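Local coordinates for calcium uptake protein 2, mitochondrial (Homo sapiens, PDB 6LB7), which probably senses calcium through EF-hand motifs and helps to regulate calcium uptake into mitochondria by the uniporter channel, at residues L20-E25 against L51-I56; L183-Q188 against E241-C246; L193-G198 against A208-F213. All blocks are in the same frame, centred on the assembly; numbering follows the deposited sequence.

Interaction 1 of 3, residues L20-E25 against L51-I56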
# COMPACT_ATOMS: atom_id res chain seq x y z
N LEU B 20 -32.40 14.73 -5.98
CA LEU B 20 -32.93 14.57 -7.33
C LEU B 20 -33.20 13.10 -7.62
O LEU B 20 -32.55 12.20 -7.08
CB LEU B 20 -31.95 15.14 -8.38
CG LEU B 20 -31.67 16.64 -8.31
CD1 LEU B 20 -30.77 17.05 -9.47
CD2 LEU B 20 -32.97 17.43 -8.35
N GLU B 21 -34.19 12.86 -8.49
CA GLU B 21 -34.56 11.51 -8.91
C GLU B 21 -34.92 11.54 -10.39
O GLU B 21 -35.50 12.51 -10.88
CB GLU B 21 -35.74 10.97 -8.08
CG GLU B 21 -36.13 9.51 -8.35
CD GLU B 21 -37.15 9.36 -9.48
OE1 GLU B 21 -37.88 10.34 -9.75
OE2 GLU B 21 -37.21 8.28 -10.09
N HIS B 22 -34.57 10.48 -11.11
CA HIS B 22 -34.96 10.33 -12.50
C HIS B 22 -34.97 8.85 -12.84
O HIS B 22 -33.94 8.18 -12.69
CB HIS B 22 -34.01 11.10 -13.41
CG HIS B 22 -34.29 10.93 -14.87
ND1 HIS B 22 -35.35 11.54 -15.50
CD2 HIS B 22 -33.64 10.23 -15.83
CE1 HIS B 22 -35.35 11.22 -16.78
NE2 HIS B 22 -34.32 10.43 -17.01
N GLU B 23 -36.13 8.34 -13.26
CA GLU B 23 -36.29 6.97 -13.76
C GLU B 23 -35.73 5.94 -12.79
O GLU B 23 -35.03 5.00 -13.17
CB GLU B 23 -35.64 6.82 -15.14
CG GLU B 23 -36.32 7.63 -16.27
CD GLU B 23 -37.77 7.21 -16.61
OE1 GLU B 23 -38.24 7.57 -17.72
OE2 GLU B 23 -38.44 6.54 -15.79
N GLY B 24 -36.05 6.11 -11.51
CA GLY B 24 -35.61 5.20 -10.48
C GLY B 24 -34.21 5.44 -9.96
O GLY B 24 -33.81 4.80 -8.97
N GLU B 25 -33.44 6.33 -10.58
CA GLU B 25 -32.08 6.61 -10.15
C GLU B 25 -32.03 7.93 -9.40
O GLU B 25 -32.69 8.90 -9.77
CB GLU B 25 -31.12 6.65 -11.34
CG GLU B 25 -31.05 5.34 -12.11
CD GLU B 25 -30.67 4.15 -11.24
OE1 GLU B 25 -29.98 4.33 -10.22
OE2 GLU B 25 -31.08 3.02 -11.59
N LEU B 51 -37.10 14.56 -11.93
CA LEU B 51 -36.58 15.23 -13.11
C LEU B 51 -37.14 14.55 -14.35
O LEU B 51 -37.14 13.32 -14.45
CB LEU B 51 -35.05 15.20 -13.14
CG LEU B 51 -34.34 16.08 -12.12
CD1 LEU B 51 -32.88 16.31 -12.54
CD2 LEU B 51 -35.08 17.40 -11.94
N THR B 52 -37.61 15.36 -15.30
CA THR B 52 -37.82 14.88 -16.65
C THR B 52 -36.51 14.93 -17.41
O THR B 52 -35.52 15.51 -16.96
CB THR B 52 -38.86 15.72 -17.41
OG1 THR B 52 -38.40 17.08 -17.49
CG2 THR B 52 -40.22 15.65 -16.75
N LYS B 53 -36.51 14.33 -18.60
CA LYS B 53 -35.33 14.57 -19.40
C LYS B 53 -35.19 16.04 -19.76
O LYS B 53 -34.08 16.48 -20.03
CB LYS B 53 -35.35 13.73 -20.68
CG LYS B 53 -35.43 12.28 -20.46
CD LYS B 53 -34.13 11.64 -20.36
CE LYS B 53 -34.25 10.28 -20.57
NZ LYS B 53 -33.82 9.50 -19.52
N LYS B 54 -36.23 16.88 -19.57
CA LYS B 54 -36.13 18.32 -19.87
C LYS B 54 -35.58 19.10 -18.67
O LYS B 54 -34.91 20.12 -18.86
CB LYS B 54 -37.47 18.91 -20.33
CG LYS B 54 -37.47 20.47 -20.32
CD LYS B 54 -38.63 21.16 -21.05
CE LYS B 54 -38.48 22.68 -20.96
NZ LYS B 54 -38.53 23.15 -19.55
N ASP B 55 -35.81 18.64 -17.45
CA ASP B 55 -35.15 19.29 -16.32
C ASP B 55 -33.64 19.10 -16.39
O ASP B 55 -32.86 19.99 -16.03
CB ASP B 55 -35.75 18.75 -15.03
CG ASP B 55 -37.26 19.00 -14.96
OD1 ASP B 55 -37.70 20.03 -15.50
OD2 ASP B 55 -37.99 18.15 -14.41
N ILE B 56 -33.21 17.95 -16.93
CA ILE B 56 -31.80 17.57 -16.87
C ILE B 56 -30.94 18.47 -17.76
O ILE B 56 -29.99 19.09 -17.28
CB ILE B 56 -31.64 16.07 -17.20
CG1 ILE B 56 -32.09 15.23 -15.99
CG2 ILE B 56 -30.21 15.77 -17.57
CD1 ILE B 56 -32.29 13.74 -16.27
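The imidazole of His22 has a methyl group, Ile56 CD1, over the centre of one face and the CG of its own neighbour Glu23 near the rim of the other, while Leu51 O and Lys53 NZ lie at its edge. The ring sits at the end of a beta-hairpin whose type I' turn, His22 to Glu25, with Gly24 at a positive phi where a side chain would clash, brings strand 20-22 back antiparallel on strand 25-27; across from it helix 53-60 begins with a capping box formed by Thr52 and Asp55. Ile56 CD1 is 3.7 Å from the centroid of the His22 ring, a CH-pi contact. Histidine suits this place because it has a nitrogen for each polar partner. ND1 donates to Leu51 O at 2.7 Å in a nearly straight bond (173°), although the donor stands above the carbonyl plane. NE2 accepts from Lys53, whose chain bends at chi2 and chi4 to bring the ammonium into the ring plane. Held by both bonds, the ring is fixed in rotation and is probably neutral. The backbone adds a bond from Leu51 N to Glu21 O, beside strand 49-50, which runs parallel to 20-22. At the apolar end, Leu20 CD1 meets Leu51 CD1 at 3.8 Å.

Interaction 2 of 3, residues L183-Q188 against E241-C246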
# COMPACT_ATOMS: atom_id res chain seq x y z
N LEU B 183 -10.53 19.98 -6.35
CA LEU B 183 -11.54 19.33 -5.51
C LEU B 183 -11.08 19.27 -4.06
O LEU B 183 -11.81 19.69 -3.15
CB LEU B 183 -11.84 17.93 -6.05
CG LEU B 183 -12.67 17.03 -5.14
CD1 LEU B 183 -14.10 17.57 -5.05
CD2 LEU B 183 -12.65 15.59 -5.66
N GLN B 184 -9.86 18.76 -3.83
CA GLN B 184 -9.33 18.73 -2.47
C GLN B 184 -9.23 20.14 -1.88
O GLN B 184 -9.65 20.38 -0.74
CB GLN B 184 -7.96 18.04 -2.44
CG GLN B 184 -7.97 16.58 -2.87
CD GLN B 184 -6.66 15.88 -2.57
OE1 GLN B 184 -5.64 16.53 -2.36
NE2 GLN B 184 -6.69 14.55 -2.52
N THR B 185 -8.71 21.10 -2.65
CA THR B 185 -8.65 22.48 -2.17
C THR B 185 -10.04 23.01 -1.81
O THR B 185 -10.22 23.67 -0.78
CB THR B 185 -8.00 23.38 -3.22
OG1 THR B 185 -6.68 22.90 -3.49
CG2 THR B 185 -7.91 24.81 -2.72
N GLU B 186 -11.03 22.75 -2.67
CA GLU B 186 -12.37 23.27 -2.41
C GLU B 186 -12.96 22.73 -1.11
O GLU B 186 -13.53 23.49 -0.32
CB GLU B 186 -13.29 22.98 -3.60
CG GLU B 186 -14.72 23.44 -3.35
CD GLU B 186 -15.46 23.80 -4.63
OE1 GLU B 186 -15.33 23.12 -5.67
OE2 GLU B 186 -16.20 24.80 -4.60
N ILE B 187 -12.82 21.42 -0.85
CA ILE B 187 -13.30 20.87 0.43
C ILE B 187 -12.55 21.51 1.59
O ILE B 187 -13.15 21.80 2.64
CB ILE B 187 -13.14 19.33 0.49
CG1 ILE B 187 -13.88 18.62 -0.64
CG2 ILE B 187 -13.59 18.79 1.90
CD1 ILE B 187 -15.26 19.14 -0.88
N GLN B 188 -11.23 21.67 1.46
CA GLN B 188 -10.56 22.27 2.60
C GLN B 188 -10.98 23.73 2.79
O GLN B 188 -11.25 24.17 3.91
CB GLN B 188 -9.03 22.18 2.45
CG GLN B 188 -8.44 20.76 2.31
CD GLN B 188 -7.15 20.72 1.49
OE1 GLN B 188 -6.69 21.69 1.02
NE2 GLN B 188 -6.57 19.60 1.33
N GLU B 241 -2.11 27.11 6.78
CA GLU B 241 -1.71 26.14 7.79
C GLU B 241 -2.72 25.00 7.88
O GLU B 241 -2.35 23.84 8.06
CB GLU B 241 -1.52 26.82 9.15
CG GLU B 241 -0.37 27.83 9.16
CD GLU B 241 -0.31 28.71 10.41
OE1 GLU B 241 -1.35 28.88 11.10
OE2 GLU B 241 0.77 29.26 10.68
N PHE B 242 -4.01 25.32 7.75
CA PHE B 242 -5.03 24.28 7.75
C PHE B 242 -4.86 23.37 6.55
O PHE B 242 -4.92 22.14 6.68
CB PHE B 242 -6.42 24.91 7.78
CG PHE B 242 -7.54 23.92 7.74
CD1 PHE B 242 -8.34 23.82 6.62
CD2 PHE B 242 -7.80 23.09 8.84
CE1 PHE B 242 -9.39 22.93 6.58
CE2 PHE B 242 -8.85 22.18 8.81
CZ PHE B 242 -9.64 22.09 7.69
N LYS B 243 -4.64 23.95 5.36
CA LYS B 243 -4.46 23.14 4.16
C LYS B 243 -3.28 22.18 4.30
O LYS B 243 -3.36 21.03 3.86
CB LYS B 243 -4.25 24.04 2.93
CG LYS B 243 -5.50 24.77 2.45
CD LYS B 243 -5.19 25.73 1.29
CE LYS B 243 -6.48 26.32 0.75
NZ LYS B 243 -6.31 27.23 -0.40
N SER B 244 -2.19 22.63 4.94
CA SER B 244 -1.03 21.76 5.11
C SER B 244 -1.37 20.55 5.98
O SER B 244 -0.93 19.44 5.69
CB SER B 244 0.14 22.51 5.74
OG SER B 244 0.50 23.59 4.91
N PHE B 245 -2.13 20.77 7.06
CA PHE B 245 -2.56 19.63 7.86
C PHE B 245 -3.44 18.69 7.06
O PHE B 245 -3.29 17.47 7.17
CB PHE B 245 -3.31 20.06 9.11
CG PHE B 245 -3.57 18.92 10.05
CD1 PHE B 245 -2.59 18.54 10.97
CD2 PHE B 245 -4.76 18.20 9.99
CE1 PHE B 245 -2.81 17.47 11.83
CE2 PHE B 245 -5.00 17.12 10.84
CZ PHE B 245 -4.01 16.76 11.77
N CYS B 246 -4.37 19.23 6.28
CA CYS B 246 -5.24 18.36 5.50
C CYS B 246 -4.44 17.54 4.50
O CYS B 246 -4.75 16.36 4.27
CB CYS B 246 -6.34 19.16 4.79
SG CYS B 246 -7.52 19.93 5.92
O HOH W 1 -6.18 16.89 1.45
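Gln188 reaches from helix 173-196 between Lys243 and Cys246 of helix 239-249. Its CG lies anti to the carbonyl carbon (chi1 -59°) and the chain beyond is extended, which carries the flat amide out toward helix 239-249. On the way CG passes Cys246 CB at 3.6 Å. At the end the amide divides its two heads: NE2 lies 3.5 Å from Cys246 CB, while OE1 rests against the methylenes of Lys243, with CG of that lysine 3.6 Å away. A glutamine suits this buried place because its long aliphatic stem packs like a hydrocarbon, yet its amide still finds polar company: NE2 gives a weak bond to a water that in turn gives another weak one to Cys246 O, a bridge between the helices. Cysteine fits opposite it, being small enough to let the glutamine stem come close.

Lys243 is extended along its whole length and crosses Thr185, whose CG2 methyl lies 3.7 Å from Lys243 NZ. The charge itself is met by Glu189, in a salt bridge one residue beyond Gln188, and Thr185 OG1 turns back to Glu181 O in its own helix. Phe242 is turned differently, with CG anti to the backbone N (chi1 178°), and this brings its ring edge up to the backbone of Gln188, CE1 standing 3.5 Å from Gln188 O. Cys246 SG lies over a face of the same ring, toward its rim.

With axes 10.5 Å apart and inclined at 123°, the segments form a steeply crossed helix pair, joined by side-chain interdigitation within the largely helical, EF-hand-containing fold.

Interaction 3 of 3, residues L193-G198 against A208-F213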
# COMPACT_ATOMS: atom_id res chain seq x y z
N LEU B 193 -13.95 27.53 6.45
CA LEU B 193 -14.89 28.58 6.83
C LEU B 193 -16.05 28.03 7.64
O LEU B 193 -16.59 28.73 8.51
CB LEU B 193 -15.40 29.30 5.59
CG LEU B 193 -14.33 30.31 5.16
CD1 LEU B 193 -14.59 30.76 3.73
CD2 LEU B 193 -14.27 31.49 6.15
N GLN B 194 -16.46 26.78 7.38
CA GLN B 194 -17.50 26.16 8.19
C GLN B 194 -17.09 26.11 9.66
O GLN B 194 -17.85 26.50 10.55
CB GLN B 194 -17.80 24.76 7.64
CG GLN B 194 -18.89 24.00 8.32
CD GLN B 194 -20.21 24.70 8.27
OE1 GLN B 194 -20.50 25.38 7.42
NE2 GLN B 194 -20.99 24.55 9.21
N PHE B 195 -15.86 25.68 9.95
CA PHE B 195 -15.49 25.55 11.35
C PHE B 195 -14.90 26.83 11.91
O PHE B 195 -14.97 27.04 13.13
CB PHE B 195 -14.53 24.36 11.52
CG PHE B 195 -15.23 23.04 11.37
CD1 PHE B 195 -15.81 22.41 12.47
CD2 PHE B 195 -15.39 22.47 10.13
CE1 PHE B 195 -16.51 21.23 12.31
CE2 PHE B 195 -16.08 21.27 9.97
CZ PHE B 195 -16.63 20.65 11.06
N SER B 196 -14.37 27.73 11.08
CA SER B 196 -14.02 29.03 11.64
C SER B 196 -15.24 29.92 11.83
O SER B 196 -15.09 31.01 12.40
CB SER B 196 -12.99 29.75 10.76
OG SER B 196 -13.64 30.42 9.70
N LYS B 197 -16.42 29.48 11.39
CA LYS B 197 -17.68 30.25 11.51
C LYS B 197 -17.63 31.56 10.75
O LYS B 197 -18.24 32.55 11.15
CB LYS B 197 -18.07 30.53 12.97
CG LYS B 197 -18.70 29.39 13.67
CD LYS B 197 -17.76 28.31 13.92
CE LYS B 197 -17.97 27.65 15.03
NZ LYS B 197 -17.05 26.63 15.22
N GLY B 198 -16.84 31.61 9.68
CA GLY B 198 -16.73 32.81 8.88
C GLY B 198 -15.57 33.72 9.21
O GLY B 198 -15.28 34.63 8.42
N ALA B 208 -9.81 22.08 16.54
CA ALA B 208 -10.12 20.88 17.29
C ALA B 208 -11.52 20.37 16.96
O ALA B 208 -11.73 19.17 16.82
CB ALA B 208 -9.98 21.14 18.79
N GLU B 209 -12.49 21.29 16.84
CA GLU B 209 -13.85 20.87 16.47
C GLU B 209 -13.88 20.21 15.11
O GLU B 209 -14.58 19.20 14.92
CB GLU B 209 -14.80 22.07 16.46
CG GLU B 209 -15.14 22.67 17.78
CD GLU B 209 -15.86 23.99 17.59
OE1 GLU B 209 -15.80 24.84 18.49
OE2 GLU B 209 -16.46 24.18 16.51
N TRP B 210 -13.17 20.78 14.13
CA TRP B 210 -13.05 20.10 12.84
C TRP B 210 -12.44 18.71 13.02
O TRP B 210 -12.94 17.72 12.49
CB TRP B 210 -12.20 20.95 11.88
CG TRP B 210 -11.84 20.21 10.63
CD1 TRP B 210 -12.60 20.09 9.49
CD2 TRP B 210 -10.61 19.50 10.36
NE1 TRP B 210 -11.93 19.35 8.55
CE2 TRP B 210 -10.71 18.98 9.06
CE3 TRP B 210 -9.46 19.25 11.11
CZ2 TRP B 210 -9.69 18.21 8.49
CZ3 TRP B 210 -8.44 18.48 10.54
CH2 TRP B 210 -8.57 17.97 9.23
N LEU B 211 -11.34 18.63 13.77
CA LEU B 211 -10.59 17.37 13.84
C LEU B 211 -11.41 16.26 14.47
O LEU B 211 -11.31 15.10 14.06
CB LEU B 211 -9.29 17.60 14.62
CG LEU B 211 -8.29 16.45 14.80
CD1 LEU B 211 -7.72 16.04 13.49
CD2 LEU B 211 -7.16 16.87 15.74
N LEU B 212 -12.24 16.60 15.46
CA LEU B 212 -13.02 15.65 16.24
C LEU B 212 -14.44 15.50 15.71
O LEU B 212 -15.25 14.81 16.33
CB LEU B 212 -13.06 16.10 17.71
CG LEU B 212 -11.72 16.07 18.45
CD1 LEU B 212 -11.81 16.78 19.79
CD2 LEU B 212 -11.30 14.62 18.63
N PHE B 213 -14.76 16.12 14.58
CA PHE B 213 -16.15 16.18 14.14
C PHE B 213 -16.74 14.80 13.85
O PHE B 213 -17.93 14.59 14.07
CB PHE B 213 -16.24 17.05 12.90
CG PHE B 213 -17.64 17.43 12.52
CD1 PHE B 213 -18.38 18.27 13.32
CD2 PHE B 213 -18.21 16.93 11.36
CE1 PHE B 213 -19.67 18.62 12.97
CE2 PHE B 213 -19.51 17.28 11.01
CZ PHE B 213 -20.23 18.12 11.80
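An aromatic cluster of Phe195, Trp210 and Phe213 joins the end of helix 173-196 to helix 204-211 and the turn after it. Phe195 is its middle member. Trp210 presents its indole edge to a face of the phenyl ring, a T-shaped pair with planes at 82°, and the CA of Trp210 makes a CH-pi contact with that ring, 3.7 Å from its centroid. In turn Phe195 directs its own edge at the face of Phe213, the planes at 80° and the centroids 5.1 Å apart. Phe195 CG lies anti to its carbonyl carbon (chi1 -72°), which leads the ring out toward the other helix. A flat, apolar ring suits this place, since it offers a face to one neighbour and an edge to another. Without the ring, a leucine here would have no edge to set against Phe213 and no face for Trp210, and would probably leave Phe213 freer to turn. Trp210 NE1 is bonded elsewhere, to Glu191. On the more exposed side Lys197 NZ forms a salt bridge with Glu209 OE2 at 2.8 Å, its hydrogen bond weak, and donates to Phe195 O at 3.0 Å. The chemistry thus implies apolar ring packing inside, with a charged clasp at its outer margin.

How the interactions relate
Interactions 2 and 3 share helix 173-196 and touch each other: the ring of Trp210 in interaction 3 packs on Phe242, Phe245 and Cys246 of helix 239-249, so that the two form one continuous body of packing, their centres 13 Å apart. Interaction 2 is the buried one, joined by van der Waals contact and a water rather than by direct hydrogen bonds; interaction 3 combines stacked rings with a salt bridge at a more exposed border. Interaction 1 stands apart, its nearest atoms about 17 Å from those of interaction 2. Lying far from the chain centre, it relies on hydrogen bonds between a small sheet and a helix start.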